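Local coordinates for YceI-like domain protein (Burkholderia cenocepacia BC7, PDB 5IXH) that binds octaprenyl diphosphate inside a lipocalin-like beta barrel and probably captures antibiotics outside the cell, at residues Gly24-Phe29 against Ile49-Asp55; Val109-Val113 against Asp125-Pro129. One frame throughout, in Å; residues are numbered along the deposited sequence.

Contact 1: Gly24-Phe29 against Ile49-Asp55. With OTP ((2E,6E,10E,14E,18E,22E,26E)-3,7,11,15,19,23,27,31-octamethyldotriaconta-2,6,10,14,18,22,26,30-octaenyl trihydrogen diphosphate), chain C.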
loop_
_atom_site.group_PDB
_atom_site.type_symbol
_atom_site.label_atom_id
_atom_site.label_comp_id
_atom_site.label_asym_id
_atom_site.label_seq_id
_atom_site.Cartn_x
_atom_site.Cartn_y
_atom_site.Cartn_z
ATOM N N GLY A 24 4.684 1.106 10.116
ATOM C CA GLY A 24 5.869 1.514 9.399
ATOM C C GLY A 24 5.425 2.285 8.173
ATOM O O GLY A 24 4.298 2.110 7.679
ATOM N N ALA A 25 6.280 3.165 7.675
ATOM C CA ALA A 25 5.971 3.958 6.487
ATOM C C ALA A 25 7.023 3.785 5.422
ATOM O O ALA A 25 8.219 3.664 5.735
ATOM C CB ALA A 25 5.857 5.416 6.851
ATOM N N PHE A 26 6.606 3.749 4.166
ATOM C CA PHE A 26 7.534 3.683 3.058
ATOM C C PHE A 26 7.966 5.090 2.709
ATOM O O PHE A 26 7.139 5.943 2.375
ATOM C CB PHE A 26 6.892 3.005 1.868
ATOM C CG PHE A 26 6.543 1.580 2.114
ATOM C CD1 PHE A 26 7.500 0.578 1.955
ATOM C CD2 PHE A 26 5.261 1.212 2.498
ATOM C CE1 PHE A 26 7.191 -0.749 2.184
ATOM C CE2 PHE A 26 4.947 -0.117 2.719
ATOM C CZ PHE A 26 5.897 -1.100 2.562
ATOM N N LYS A 27 9.252 5.368 2.818
ATOM C CA LYS A 27 9.725 6.721 2.623
ATOM C C LYS A 27 9.950 7.050 1.148
ATOM O O LYS A 27 10.049 8.217 0.785
ATOM C CB LYS A 27 10.993 6.934 3.426
ATOM C CG LYS A 27 10.786 6.801 4.933
ATOM C CD LYS A 27 9.703 7.763 5.442
ATOM C CE LYS A 27 9.552 7.716 6.954
ATOM N NZ LYS A 27 8.425 8.584 7.413
ATOM N N LYS A 28 10.024 6.030 0.310
ATOM C CA LYS A 28 10.244 6.239 -1.116
ATOM C C LYS A 28 9.222 5.458 -1.934
ATOM O O LYS A 28 9.146 4.214 -1.874
ATOM C CB LYS A 28 11.636 5.804 -1.537
ATOM C CG LYS A 28 12.767 6.634 -0.940
ATOM C CD LYS A 28 14.124 6.152 -1.473
ATOM C CE LYS A 28 15.301 6.719 -0.688
ATOM N NZ LYS A 28 16.591 6.127 -1.155
ATOM N N PHE A 29 8.409 6.190 -2.694
ATOM C CA PHE A 29 7.472 5.591 -3.620
ATOM C C PHE A 29 7.138 6.599 -4.678
ATOM O O PHE A 29 7.427 7.779 -4.532
ATOM C CB PHE A 29 6.212 5.110 -2.891
ATOM C CG PHE A 29 5.465 6.183 -2.155
ATOM C CD1 PHE A 29 4.507 6.966 -2.802
ATOM C CD2 PHE A 29 5.700 6.393 -0.808
ATOM C CE1 PHE A 29 3.813 7.949 -2.108
ATOM C CE2 PHE A 29 5.009 7.372 -0.110
ATOM C CZ PHE A 29 4.057 8.145 -0.762
ATOM N N ILE A 49 6.310 1.142 -5.015
ATOM C CA ILE A 49 6.949 1.343 -3.724
ATOM C C ILE A 49 8.349 0.745 -3.725
ATOM O O ILE A 49 8.547 -0.411 -4.165
ATOM C CB ILE A 49 6.083 0.658 -2.650
ATOM C CG1 ILE A 49 4.714 1.348 -2.489
ATOM C CG2 ILE A 49 6.797 0.547 -1.325
ATOM C CD1 ILE A 49 4.586 2.292 -1.315
ATOM N N ASP A 50 9.309 1.513 -3.201
ATOM C CA ASP A 50 10.676 1.021 -2.941
ATOM C C ASP A 50 10.671 0.354 -1.571
ATOM O O ASP A 50 10.641 1.039 -0.542
ATOM C CB ASP A 50 11.635 2.207 -3.015
ATOM C CG ASP A 50 13.035 1.916 -2.472
ATOM O OD1 ASP A 50 13.282 0.870 -1.852
ATOM O OD2 ASP A 50 13.902 2.798 -2.654
ATOM N N VAL A 51 10.648 -0.974 -1.524
ATOM C CA VAL A 51 10.341 -1.640 -0.253
ATOM C C VAL A 51 11.446 -1.479 0.796
ATOM O O VAL A 51 11.140 -1.495 1.980
ATOM C CB VAL A 51 9.925 -3.142 -0.408
ATOM C CG1 VAL A 51 8.764 -3.274 -1.391
ATOM C CG2 VAL A 51 11.062 -3.977 -0.838
ATOM N N ALA A 52 12.695 -1.282 0.370
ATOM C CA ALA A 52 13.788 -1.051 1.300
ATOM C C ALA A 52 13.661 0.267 2.044
ATOM O O ALA A 52 14.368 0.502 3.010
ATOM C CB ALA A 52 15.127 -1.105 0.556
ATOM N N SER A 53 12.756 1.133 1.610
ATOM C CA SER A 53 12.524 2.409 2.279
ATOM C C SER A 53 11.514 2.286 3.415
ATOM O O SER A 53 11.160 3.298 4.027
ATOM C CB SER A 53 12.039 3.464 1.288
ATOM O OG SER A 53 10.661 3.289 0.953
ATOM N N PHE A 54 11.074 1.087 3.726
ATOM C CA PHE A 54 10.145 0.861 4.838
ATOM C C PHE A 54 10.824 1.169 6.163
ATOM O O PHE A 54 11.875 0.609 6.476
ATOM C CB PHE A 54 9.610 -0.574 4.831
ATOM C CG PHE A 54 8.412 -0.822 5.724
ATOM C CD1 PHE A 54 7.215 -0.161 5.521
ATOM C CD2 PHE A 54 8.477 -1.772 6.744
ATOM C CE1 PHE A 54 6.123 -0.419 6.306
ATOM C CE2 PHE A 54 7.397 -2.013 7.553
ATOM C CZ PHE A 54 6.205 -1.348 7.333
ATOM N N ASP A 55 10.231 2.074 6.924
ATOM C CA ASP A 55 10.803 2.561 8.161
ATOM C C ASP A 55 9.843 2.354 9.310
ATOM O O ASP A 55 8.776 2.964 9.370
ATOM C CB ASP A 55 11.135 4.039 8.008
ATOM C CG ASP A 55 11.821 4.610 9.226
ATOM O OD1 ASP A 55 12.314 3.862 10.116
ATOM O OD2 ASP A 55 11.897 5.851 9.303
HETATM O O7 OTP C . 8.243 -8.960 21.465
HETATM P P2 OTP C . 8.208 -9.538 20.065
HETATM O O5 OTP C . 9.194 -10.681 19.960
HETATM O O6 OTP C . 6.815 -10.041 19.752
HETATM O O4 OTP C . 8.596 -8.414 19.014
HETATM P P1 OTP C . 8.973 -8.691 17.495
HETATM O O2 OTP C . 10.440 -9.038 17.385
HETATM O O3 OTP C . 8.135 -9.826 16.947
HETATM O O1 OTP C . 8.690 -7.354 16.685
HETATM C C40 OTP C . 7.867 -7.333 15.531
HETATM C C39 OTP C . 8.166 -5.972 14.910
HETATM C C37 OTP C . 7.547 -5.486 13.795
HETATM C C38 OTP C . 8.004 -4.098 13.345
HETATM C C36 OTP C . 6.465 -6.253 13.002
HETATM C C35 OTP C . 6.829 -6.198 11.504
HETATM C C34 OTP C . 5.581 -6.227 10.602
HETATM C C32 OTP C . 5.692 -5.812 9.295
HETATM C C33 OTP C . 7.031 -5.321 8.729
HETATM C C31 OTP C . 4.458 -5.838 8.375
HETATM C C30 OTP C . 4.819 -6.540 7.049
HETATM C C29 OTP C . 4.368 -5.577 5.947
HETATM C C27 OTP C . 3.526 -5.957 4.931
HETATM C C28 OTP C . 2.954 -7.365 4.755
HETATM C C26 OTP C . 3.154 -4.859 3.933
HETATM C C25 OTP C . 3.223 -5.370 2.488
HETATM C C24 OTP C . 2.776 -4.095 1.763
HETATM C C22 OTP C . 3.575 -3.452 0.858
HETATM C C23 OTP C . 4.965 -3.953 0.452
HETATM C C21 OTP C . 3.000 -2.186 0.228
HETATM C C20 OTP C . 2.397 -2.637 -1.102
HETATM C C19 OTP C . 1.377 -1.557 -1.481
HETATM C C17 OTP C . 1.348 -1.001 -2.742
HETATM C C18 OTP C . 2.339 -1.456 -3.816
HETATM C C16 OTP C . 0.318 0.075 -3.125
HETATM C C15 OTP C . -0.521 0.551 -1.925
HETATM C C14 OTP C . -1.735 1.317 -2.477
HETATM C C12 OTP C . -2.858 0.635 -2.890
HETATM C C13 OTP C . -2.988 -0.890 -2.807
HETATM C C11 OTP C . -4.070 1.396 -3.446
HETATM C C10 OTP C . -3.680 2.745 -4.061
HETATM C C9 OTP C . -4.935 3.187 -4.830
HETATM C C7 OTP C . -4.897 4.219 -5.731
HETATM C C8 OTP C . -3.596 4.976 -6.006
HETATM C C6 OTP C . -6.208 4.577 -6.457
HETATM C C5 OTP C . -6.418 6.093 -6.476
HETATM C C4 OTP C . -7.935 6.278 -6.672
HETATM C C2 OTP C . -8.527 6.695 -7.841
HETATM C C3 OTP C . -10.050 6.820 -7.846
HETATM C C1 OTP C . -7.741 7.038 -9.110
#
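A25 and D55 form an antiparallel hydrogen-bonded pair in the wall of this YceI lipocalin-like barrel: A25 N donates to D55 O at 3.0 Å, and D55 N returns a bond to A25 O. F26 faces F54 and F29 faces I49 as non-hydrogen-bonded pairs, but the register slips by two residues between them, where V51-S53 loops out of the second segment. S53 bridges the break. K27 N donates to S53 O from well above the carbonyl plane (54° out of it), K28 N donates to S53 OG at 2.9 Å, and OG in turn donates to D50 O, in the carbonyl plane, at 2.7 Å. D50 O also accepts from S53 N, so two donors hold it, while D50 N closes the far side of the break on K28 O.

On the inward face the F26 ring is covered on both faces. F54 CD1 sits over its centre, with the two ring planes inclined at 41°; over the opposite face I49 CG2 makes a CH-pi contact, 3.7 Å from the ring centroid. The first torsion of I49 turns CG2 to the F26 ring; the further turn about CG1 (chi2 -100°) lays CD1 against F29 CB. F26, I49 and F54 all line the pocket of octaprenyl diphosphate, and F71 meets F54 edge-to-face. Outside, the aliphatic part of K28 runs alongside D50, and D55 OD1 accepts hydrogen bonds from G57 N and N62 ND2. On the pocket side, the methyl C33 of the prenyl chain reaches F54 CE2 at 3.5 Å.

Contact 2: Val109-Val113 against Asp125-Pro129; sequences VTVPV and DGVLP
A chi1 of 177° sets L128 CG opposite the backbone N, which swings the isopropyl end towards V109-V113 and spreads its two methyls along that strand: CD2 meets V109 CG2 at 4.0 Å, and CD1 lies against T110 O at 3.7 Å. V111 extends CG2 away from its own N, over L128 CB and within 3.7 Å of V127 O. Both valines cross the leucine at about a right angle. The strands are antiparallel members of one hairpin, with segment axes 5.5 Å apart at closest approach, yet no direct hydrogen bond joins these two segments. P112 has no amide hydrogen to offer V127 O, and its CD packs there. Between another pair of backbone groups a water bridges, donating to P112 O at 2.6 Å and accepting from V127 N at 3.0 Å. V113 CA adds a CA-H...O contact to D125 O at 3.4 Å.

Octaprenyl diphosphate touches V111, V113 and L128 on the barrel's inner side. Beyond the pair, strand 93-102 continues the sheet past 109-113 through backbone bonds of V109, V111 and V113, while strand 151-160 flanks 125-129, where G126 bonds to F156 and the D125 carboxylate to H157.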
loop_
_atom_site.group_PDB
_atom_site.type_symbol
_atom_site.label_atom_id
_atom_site.label_comp_id
_atom_site.label_asym_id
_atom_site.label_seq_id
_atom_site.Cartn_x
_atom_site.Cartn_y
_atom_site.Cartn_z
ATOM N N VAL A 109 -6.902 -7.102 -6.196
ATOM C CA VAL A 109 -7.437 -6.510 -4.970
ATOM C C VAL A 109 -8.402 -5.406 -5.316
ATOM O O VAL A 109 -8.361 -4.833 -6.414
ATOM C CB VAL A 109 -6.317 -5.969 -4.066
ATOM C CG1 VAL A 109 -5.345 -7.079 -3.680
ATOM C CG2 VAL A 109 -5.620 -4.765 -4.721
ATOM N N THR A 110 -9.305 -5.135 -4.383
ATOM C CA THR A 110 -10.273 -4.048 -4.528
ATOM C C THR A 110 -10.192 -3.198 -3.275
ATOM O O THR A 110 -10.290 -3.706 -2.168
ATOM C CB THR A 110 -11.702 -4.562 -4.715
ATOM O OG1 THR A 110 -11.801 -5.290 -5.945
ATOM C CG2 THR A 110 -12.710 -3.408 -4.748
ATOM N N VAL A 111 -9.927 -1.914 -3.457
ATOM C CA VAL A 111 -9.714 -1.026 -2.326
ATOM C C VAL A 111 -10.691 0.125 -2.350
ATOM O O VAL A 111 -10.849 0.797 -3.373
ATOM C CB VAL A 111 -8.273 -0.520 -2.265
ATOM C CG1 VAL A 111 -7.889 0.180 -3.459
ATOM C CG2 VAL A 111 -8.035 0.387 -1.031
ATOM N N PRO A 112 -11.358 0.360 -1.224
ATOM C CA PRO A 112 -12.241 1.515 -1.158
ATOM C C PRO A 112 -11.421 2.789 -0.979
ATOM O O PRO A 112 -10.571 2.872 -0.069
ATOM C CB PRO A 112 -13.125 1.236 0.074
ATOM C CG PRO A 112 -12.625 -0.038 0.675
ATOM C CD PRO A 112 -11.306 -0.365 0.060
ATOM N N VAL A 113 -11.661 3.763 -1.842
ATOM C CA VAL A 113 -10.896 5.015 -1.842
ATOM C C VAL A 113 -11.853 6.184 -1.766
ATOM O O VAL A 113 -12.826 6.248 -2.529
ATOM C CB VAL A 113 -10.083 5.170 -3.125
ATOM C CG1 VAL A 113 -9.314 6.463 -3.141
ATOM C CG2 VAL A 113 -9.123 3.979 -3.280
ATOM N N ASP A 125 -7.641 8.765 -0.309
ATOM C CA ASP A 125 -7.394 8.123 0.984
ATOM C C ASP A 125 -8.039 6.754 1.039
ATOM O O ASP A 125 -9.167 6.573 0.595
ATOM C CB ASP A 125 -8.015 8.948 2.117
ATOM C CG ASP A 125 -7.222 10.195 2.440
ATOM O OD1 ASP A 125 -6.112 10.054 3.000
ATOM O OD2 ASP A 125 -7.696 11.302 2.143
ATOM N N GLY A 126 -7.371 5.785 1.641
ATOM C CA GLY A 126 -7.970 4.476 1.754
ATOM C C GLY A 126 -7.129 3.544 2.577
ATOM O O GLY A 126 -6.008 3.880 2.948
ATOM N N VAL A 127 -7.692 2.372 2.836
ATOM C CA VAL A 127 -7.042 1.314 3.604
ATOM C C VAL A 127 -7.348 0.004 2.923
ATOM O O VAL A 127 -8.497 -0.285 2.616
ATOM C CB VAL A 127 -7.553 1.268 5.060
ATOM C CG1 VAL A 127 -6.862 0.141 5.843
ATOM C CG2 VAL A 127 -7.317 2.600 5.750
ATOM N N LEU A 128 -6.301 -0.763 2.641
ATOM C CA LEU A 128 -6.435 -2.081 2.048
ATOM C C LEU A 128 -5.937 -3.140 3.024
ATOM O O LEU A 128 -4.734 -3.195 3.300
ATOM C CB LEU A 128 -5.601 -2.173 0.774
ATOM C CG LEU A 128 -5.631 -3.562 0.120
ATOM C CD1 LEU A 128 -7.011 -3.938 -0.374
ATOM C CD2 LEU A 128 -4.610 -3.601 -1.006
ATOM N N PRO A 129 -6.833 -3.994 3.527
ATOM C CA PRO A 129 -6.344 -5.103 4.355
ATOM C C PRO A 129 -5.862 -6.250 3.477
ATOM O O PRO A 129 -6.507 -6.614 2.485
ATOM C CB PRO A 129 -7.577 -5.522 5.155
ATOM C CG PRO A 129 -8.747 -5.076 4.343
ATOM C CD PRO A 129 -8.303 -3.899 3.510
HETATM O O HOH W 1 -10.651 2.587 2.552
#

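Both contacts join antiparallel neighbours in the same curled sheet, on opposite sides of the chain's centre; their centres are about 18 Å apart and they do not touch. Each has an inner face on the prenyl chain and an outer face with more exposed residues, so neither is wholly core or wholly surface. The lining differs: two phenylalanine rings and an isoleucine in contact 1, valine and leucine side chains in contact 2. So does the way each handles irregular pairing. In contact 1 a serine and direct backbone bonds span a change of register, whereas in contact 2, where no direct hydrogen bond forms between the segments, a water bridges the backbones beside a proline. Contact 1 also buries about twice the surface, 629 against 299 Å².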